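Local atomic coordinates of cellulase (glycosyl hydrolase family 5) (Bacteroides ovatus, PDB entry 3ZMR), a protein that cleaves the backbone of plant xyloglucans at internal beta-1,4-glucosidic linkages, with retention of the anomeric configuration, to release xyloglucan oligosaccharides. Residues G372-E375 against A376-S380; R249-D252 against D253-F257. All coordinates share one frame; numbering follows the deposited sequence.

Contact 1 of 2, residues G372-E375 against A376-S380; sequences GDIE and ATLSS
Helix 371-379, packed on the outside of the GH5 (beta/alpha)8 barrel, shows how a serine in the last turn can bond to its own helix. The carbonyl of E375 accepts twice from S379: the backbone N of S379 lies 3.0 Å from E375 O, and S379 OG lies 2.8 Å from the same oxygen. The two donors come from opposite faces of the carbonyl plane, so one oxygen is gripped on both sides. The hydroxyl can reach back because S379 OG stands between its own backbone N and carbonyl carbon (chi1 75°). A glycine at S379, lacking both CB and OG, would probably leave E375 O with the amide as its one donor from this residue and open a small gap beside the E375 carboxylate.

The turns before it are ordinary i to i+4 bonding, A376 to G372, T377 to D373 and L378 to I374, the last of these the straightest at the hydrogen (169°). On the buried flank I374 and L378 lie side by side and point the same way, with I374 CG2 3.8 Å from L378 CD1. I374 CG2 reaches forward along the helix because it is anti to its backbone N. Both side chains meet Y337 of strand 331-337, and helix 406-429 covers them through Y419, Y422 and T426. E375 OE1 comes to 4.0 Å from S379 CB; this oxygen also has a weak hydrogen bond to N430. S380 OG donates to T377 O, three residues back, at 2.6 Å.

The chemistry divides by face: branched aliphatic groups seat the helix against strand 331-337 and helix 406-429, while S379 OG adds a second donor to a carbonyl that already has its helical amide, and S380 OG serves T377 O, whose amide bond from S380 is weak.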
ATOM      1  N   GLY A 372      -6.820  21.319  12.703  1.00 14.64           N
ATOM      2  CA  GLY A 372      -6.955  20.331  13.752  1.00 15.35           C
ATOM      3  C   GLY A 372      -7.310  18.947  13.195  1.00 13.29           C
ATOM      4  O   GLY A 372      -6.812  17.926  13.657  1.00 14.30           O
ATOM      5  N   ASP A 373      -8.201  18.907  12.214  1.00 16.12           N
ATOM      6  CA  ASP A 373      -8.599  17.645  11.587  1.00 14.82           C
ATOM      7  C   ASP A 373      -7.429  16.964  10.861  1.00 12.05           C
ATOM      8  O   ASP A 373      -7.261  15.743  10.948  1.00 13.81           O
ATOM      9  CB  ASP A 373      -9.759  17.837  10.594  1.00 14.96           C
ATOM     10  CG  ASP A 373     -11.122  17.980  11.264  1.00 17.23           C
ATOM     11  OD1 ASP A 373     -11.234  17.983  12.520  1.00 20.98           O
ATOM     12  OD2 ASP A 373     -12.111  18.118  10.490  1.00 22.40           O
ATOM     13  N   ILE A 374      -6.626  17.757  10.173  1.00 12.27           N
ATOM     14  CA  ILE A 374      -5.460  17.243   9.456  1.00 12.78           C
ATOM     15  C   ILE A 374      -4.468  16.661  10.469  1.00 11.17           C
ATOM     16  O   ILE A 374      -3.967  15.537  10.286  1.00 11.52           O
ATOM     17  CB  ILE A 374      -4.772  18.326   8.595  1.00 12.86           C
ATOM     18  CG1 ILE A 374      -5.716  18.767   7.473  1.00 17.62           C
ATOM     19  CG2 ILE A 374      -3.457  17.811   8.048  1.00 12.46           C
ATOM     20  CD1 ILE A 374      -5.169  19.926   6.682  1.00 14.56           C
ATOM     21  N   GLU A 375      -4.200  17.400  11.547  1.00 10.93           N
ATOM     22  CA  GLU A 375      -3.301  16.900  12.611  1.00 16.33           C
ATOM     23  C   GLU A 375      -3.827  15.609  13.227  1.00 11.48           C
ATOM     24  O   GLU A 375      -3.064  14.675  13.460  1.00 13.36           O
ATOM     25  CB  GLU A 375      -3.093  17.966  13.702  1.00 14.14           C
ATOM     26  CG  GLU A 375      -2.225  17.538  14.890  1.00 29.28           C
ATOM     27  CD  GLU A 375      -0.730  17.495  14.591  1.00113.72           C
ATOM     28  OE1 GLU A 375      -0.263  16.506  13.973  1.00 82.27           O
ATOM     29  OE2 GLU A 375      -0.018  18.448  14.988  1.00 90.73           O
ATOM     30  N   ALA A 376      -5.124  15.548  13.502  1.00 11.73           N
ATOM     31  CA  ALA A 376      -5.696  14.345  14.123  1.00 12.15           C
ATOM     32  C   ALA A 376      -5.564  13.140  13.205  1.00 11.48           C
ATOM     33  O   ALA A 376      -5.188  12.038  13.623  1.00 13.61           O
ATOM     34  CB  ALA A 376      -7.153  14.564  14.487  1.00 14.25           C
ATOM     35  N   THR A 377      -5.915  13.316  11.940  1.00 11.12           N
ATOM     36  CA  THR A 377      -5.881  12.164  11.035  1.00  9.69           C
ATOM     37  C   THR A 377      -4.448  11.685  10.752  1.00 10.75           C
ATOM     38  O   THR A 377      -4.125  10.484  10.872  1.00 10.90           O
ATOM     39  CB  THR A 377      -6.576  12.497   9.713  1.00 10.11           C
ATOM     40  OG1 THR A 377      -7.957  12.780   9.995  1.00 12.68           O
ATOM     41  CG2 THR A 377      -6.419  11.330   8.698  1.00 14.00           C
ATOM     42  N   LEU A 378      -3.554  12.603  10.433  1.00 10.74           N
ATOM     43  CA  LEU A 378      -2.192  12.193  10.092  1.00 14.35           C
ATOM     44  C   LEU A 378      -1.437  11.660  11.327  1.00 10.39           C
ATOM     45  O   LEU A 378      -0.685  10.679  11.230  1.00 11.08           O
ATOM     46  CB  LEU A 378      -1.429  13.303   9.385  1.00 11.92           C
ATOM     47  CG  LEU A 378      -1.946  13.648   7.973  1.00 11.92           C
ATOM     48  CD1 LEU A 378      -1.149  14.819   7.397  1.00 12.07           C
ATOM     49  CD2 LEU A 378      -1.908  12.407   7.059  1.00 11.96           C
ATOM     50  N   SER A 379      -1.693  12.225  12.512  1.00  9.78           N
ATOM     51  CA  SER A 379      -1.067  11.731  13.749  1.00 10.33           C
ATOM     52  C   SER A 379      -1.567  10.343  14.158  1.00  8.94           C
ATOM     53  O   SER A 379      -0.864   9.620  14.871  1.00 12.08           O
ATOM     54  CB  SER A 379      -1.218  12.725  14.889  1.00 12.94           C
ATOM     55  OG  SER A 379      -2.501  12.754  15.415  1.00 17.99           O
ATOM     56  N   SER A 380      -2.763   9.949  13.713  1.00  9.17           N
ATOM     57  CA  SER A 380      -3.306   8.616  14.013  1.00 10.48           C
ATOM     58  C   SER A 380      -2.432   7.483  13.419  1.00 11.30           C
ATOM     59  O   SER A 380      -2.468   6.351  13.863  1.00 11.35           O
ATOM     60  CB  SER A 380      -4.788   8.485  13.577  1.00 11.68           C
ATOM     61  OG  SER A 380      -4.917   8.329  12.168  1.00 10.59           O
TER

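Contact 2 of 2, residues R249-D252 against D253-F257; sequences RDYD and DRLLF
Ionic contacts dominate where D252 meets R254 two residues on. R254 NE points at D252 OD1 across 2.9 Å in a nearly straight bond (172°), with the oxygen lying in the guanidinium plane at its edge and using its syn lone pair. R254 NH2 adds two weak bonds, one to each carboxylate oxygen. The carboxylate and guanidinium planes are turned 67° apart, so the pair is not a flat two-pronged bridge and NE carries most of it. A bend at chi3 (-48°) turns the end of the arginine back to the D252 carboxylate.

Among the hydrogen bonds to the backbone, R254 N also donates to D252 OD1, at 3.1 Å, approaching from the anti side and out of the carboxylate plane. The bond from R254 N makes an Asx turn; with NE on the same oxygen, it probably limits rotation of the carboxylate. The main chain closes a type I beta turn from D252 to L255, with L255 N 3.1 Å from D252 O. This turn follows helix 227-248 and leads into strand 255-258, the fourth of the eight parallel strands of the TIM barrel. D253, at the second position of the turn, forms a salt bridge through OD1 with R111.

Between the two segments, the apolar contact is that of Y251 with L255, where L255 CD2 sits 3.7 Å from Y251 CB and 4.0 Å from Y251 CG. The leucine thus packs against the root of the tyrosine, whose hydroxyl extends to a hydrogen bond with E198 on helix 191-206. The same helix supplies V201 to L255, and F248 touches the leucine from helix 227-248.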
ATOM      1  N   ARG A 249      14.513  -6.779 -11.336  1.00  8.51           N
ATOM      2  CA  ARG A 249      15.127  -7.504 -10.226  1.00  9.41           C
ATOM      3  C   ARG A 249      16.533  -7.008  -9.877  1.00  9.89           C
ATOM      4  O   ARG A 249      16.927  -7.065  -8.712  1.00 10.13           O
ATOM      5  CB  ARG A 249      15.187  -9.014 -10.582  1.00  9.90           C
ATOM      6  CG  ARG A 249      15.758  -9.879  -9.445  1.00  9.59           C
ATOM      7  CD  ARG A 249      15.463 -11.346  -9.616  1.00 12.50           C
ATOM      8  NE  ARG A 249      15.911 -11.870 -10.903  1.00 11.07           N
ATOM      9  CZ  ARG A 249      15.709 -13.110 -11.325  1.00 10.27           C
ATOM     10  NH1 ARG A 249      15.023 -13.996 -10.601  1.00 10.79           N
ATOM     11  NH2 ARG A 249      16.167 -13.451 -12.522  1.00 13.55           N
ATOM     12  N   ASP A 250      17.310  -6.573 -10.876  1.00 10.50           N
ATOM     13  CA  ASP A 250      18.721  -6.203 -10.635  1.00 10.07           C
ATOM     14  C   ASP A 250      18.943  -4.755 -10.242  1.00 10.59           C
ATOM     15  O   ASP A 250      20.076  -4.344 -10.077  1.00 11.42           O
ATOM     16  CB  ASP A 250      19.608  -6.589 -11.817  1.00 12.61           C
ATOM     17  CG  ASP A 250      19.656  -8.090 -12.061  1.00 14.47           C
ATOM     18  OD1 ASP A 250      19.352  -8.902 -11.152  1.00 14.75           O
ATOM     19  OD2 ASP A 250      20.024  -8.480 -13.188  1.00 17.92           O
ATOM     20  N   TYR A 251      17.876  -3.975 -10.072  1.00 10.97           N
ATOM     21  CA  TYR A 251      18.013  -2.588  -9.607  1.00 10.68           C
ATOM     22  C   TYR A 251      18.264  -2.524  -8.105  1.00 10.76           C
ATOM     23  O   TYR A 251      17.802  -3.385  -7.343  1.00  9.89           O
ATOM     24  CB  TYR A 251      16.789  -1.731  -9.999  1.00  9.72           C
ATOM     25  CG  TYR A 251      16.755  -1.425 -11.499  1.00 10.72           C
ATOM     26  CD1 TYR A 251      16.254  -2.334 -12.410  1.00 11.28           C
ATOM     27  CD2 TYR A 251      17.340  -0.279 -11.991  1.00 13.88           C
ATOM     28  CE1 TYR A 251      16.280  -2.076 -13.779  1.00 13.05           C
ATOM     29  CE2 TYR A 251      17.363   0.012 -13.329  1.00 16.61           C
ATOM     30  CZ  TYR A 251      16.845  -0.887 -14.232  1.00 15.67           C
ATOM     31  OH  TYR A 251      16.916  -0.543 -15.578  1.00 13.90           O
ATOM     32  N   ASP A 252      19.010  -1.508  -7.697  1.00 10.51           N
ATOM     33  CA  ASP A 252      19.388  -1.357  -6.311  1.00  9.95           C
ATOM     34  C   ASP A 252      18.228  -0.825  -5.437  1.00  9.04           C
ATOM     35  O   ASP A 252      17.070  -0.720  -5.896  1.00  9.56           O
ATOM     36  CB  ASP A 252      20.715  -0.597  -6.204  1.00 13.56           C
ATOM     37  CG  ASP A 252      20.628   0.879  -6.423  1.00 18.75           C
ATOM     38  OD1 ASP A 252      19.560   1.503  -6.324  1.00 13.75           O
ATOM     39  OD2 ASP A 252      21.726   1.452  -6.618  1.00 24.91           O
ATOM     40  N   ASP A 253      18.529  -0.522  -4.178  1.00  7.69           N
ATOM     41  CA  ASP A 253      17.486  -0.255  -3.183  1.00  8.86           C
ATOM     42  C   ASP A 253      16.800   1.117  -3.317  1.00  8.86           C
ATOM     43  O   ASP A 253      15.881   1.449  -2.592  1.00  8.84           O
ATOM     44  CB  ASP A 253      17.978  -0.484  -1.749  1.00  9.03           C
ATOM     45  CG  ASP A 253      19.027   0.518  -1.288  1.00  9.87           C
ATOM     46  OD1 ASP A 253      19.285   1.530  -1.989  1.00 11.02           O
ATOM     47  OD2 ASP A 253      19.588   0.309  -0.181  1.00 10.84           O
ATOM     48  N   ARG A 254      17.258   1.907  -4.279  1.00  8.62           N
ATOM     49  CA  ARG A 254      16.604   3.161  -4.583  1.00  9.54           C
ATOM     50  C   ARG A 254      15.305   2.919  -5.354  1.00  8.84           C
ATOM     51  O   ARG A 254      14.501   3.838  -5.487  1.00  9.39           O
ATOM     52  CB  ARG A 254      17.553   4.120  -5.320  1.00 11.31           C
ATOM     53  CG  ARG A 254      18.759   4.610  -4.492  1.00 17.14           C
ATOM     54  CD  ARG A 254      19.838   5.246  -5.398  1.00 39.08           C
ATOM     55  NE  ARG A 254      20.090   4.353  -6.537  1.00 32.86           N
ATOM     56  CZ  ARG A 254      20.488   4.711  -7.761  1.00 37.40           C
ATOM     57  NH1 ARG A 254      20.723   5.980  -8.063  1.00 43.20           N
ATOM     58  NH2 ARG A 254      20.648   3.782  -8.698  1.00 56.51           N
ATOM     59  N   LEU A 255      15.106   1.712  -5.889  1.00  8.10           N
ATOM     60  CA  LEU A 255      13.859   1.332  -6.560  1.00  7.83           C
ATOM     61  C   LEU A 255      12.983   0.517  -5.627  1.00  7.36           C
ATOM     62  O   LEU A 255      13.407  -0.544  -5.131  1.00  9.31           O
ATOM     63  CB  LEU A 255      14.074   0.558  -7.846  1.00  7.71           C
ATOM     64  CG  LEU A 255      12.841   0.106  -8.637  1.00  7.67           C
ATOM     65  CD1 LEU A 255      12.019   1.302  -9.132  1.00  9.84           C
ATOM     66  CD2 LEU A 255      13.221  -0.759  -9.811  1.00  9.35           C
ATOM     67  N   LEU A 256      11.790   1.027  -5.373  1.00  8.18           N
ATOM     68  CA  LEU A 256      10.759   0.387  -4.545  1.00  7.44           C
ATOM     69  C   LEU A 256       9.568   0.009  -5.404  1.00  7.18           C
ATOM     70  O   LEU A 256       9.285   0.675  -6.426  1.00  8.15           O
ATOM     71  CB  LEU A 256      10.294   1.323  -3.415  1.00  7.52           C
ATOM     72  CG  LEU A 256      11.311   1.753  -2.328  1.00  8.05           C
ATOM     73  CD1 LEU A 256      12.155   2.930  -2.770  1.00 10.72           C
ATOM     74  CD2 LEU A 256      10.583   2.110  -1.032  1.00  7.94           C
ATOM     75  N   PHE A 257       8.900  -1.079  -5.012  1.00  7.55           N
ATOM     76  CA  PHE A 257       7.669  -1.514  -5.668  1.00  6.93           C
ATOM     77  C   PHE A 257       6.478  -1.286  -4.752  1.00  7.91           C
ATOM     78  O   PHE A 257       6.556  -1.561  -3.559  1.00  8.22           O
ATOM     79  CB  PHE A 257       7.674  -3.005  -6.038  1.00  7.32           C
ATOM     80  CG  PHE A 257       8.822  -3.488  -6.898  1.00  7.85           C
ATOM     81  CD1 PHE A 257       9.522  -2.689  -7.800  1.00  8.35           C
ATOM     82  CD2 PHE A 257       9.139  -4.841  -6.847  1.00  8.35           C
ATOM     83  CE1 PHE A 257      10.531  -3.228  -8.559  1.00  8.92           C
ATOM     84  CE2 PHE A 257      10.133  -5.369  -7.626  1.00  9.66           C
ATOM     85  CZ  PHE A 257      10.844  -4.569  -8.472  1.00  9.34           C
TER

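Both contacts are local and partly buried, yet they serve different elements of one barrel: 372-380 covers nearly the whole of a short outer helix, whereas 249-257 enters a strand of the central sheet. Their nearest atoms are about 18 Å apart and do not touch. Contact 1 relies on repeated main-chain bonding and neutral hydroxyls, with its aliphatic side turned inward, D373 exposed and E375 at the edge of the interface with helix 406-429. Contact 2 has no helical ladder; a beta turn, an Asx turn and a salt bridge occur together where the chain enters the buried strand. In each, a side chain bonds to nearby backbone, as donor in contact 1 and as acceptor in contact 2.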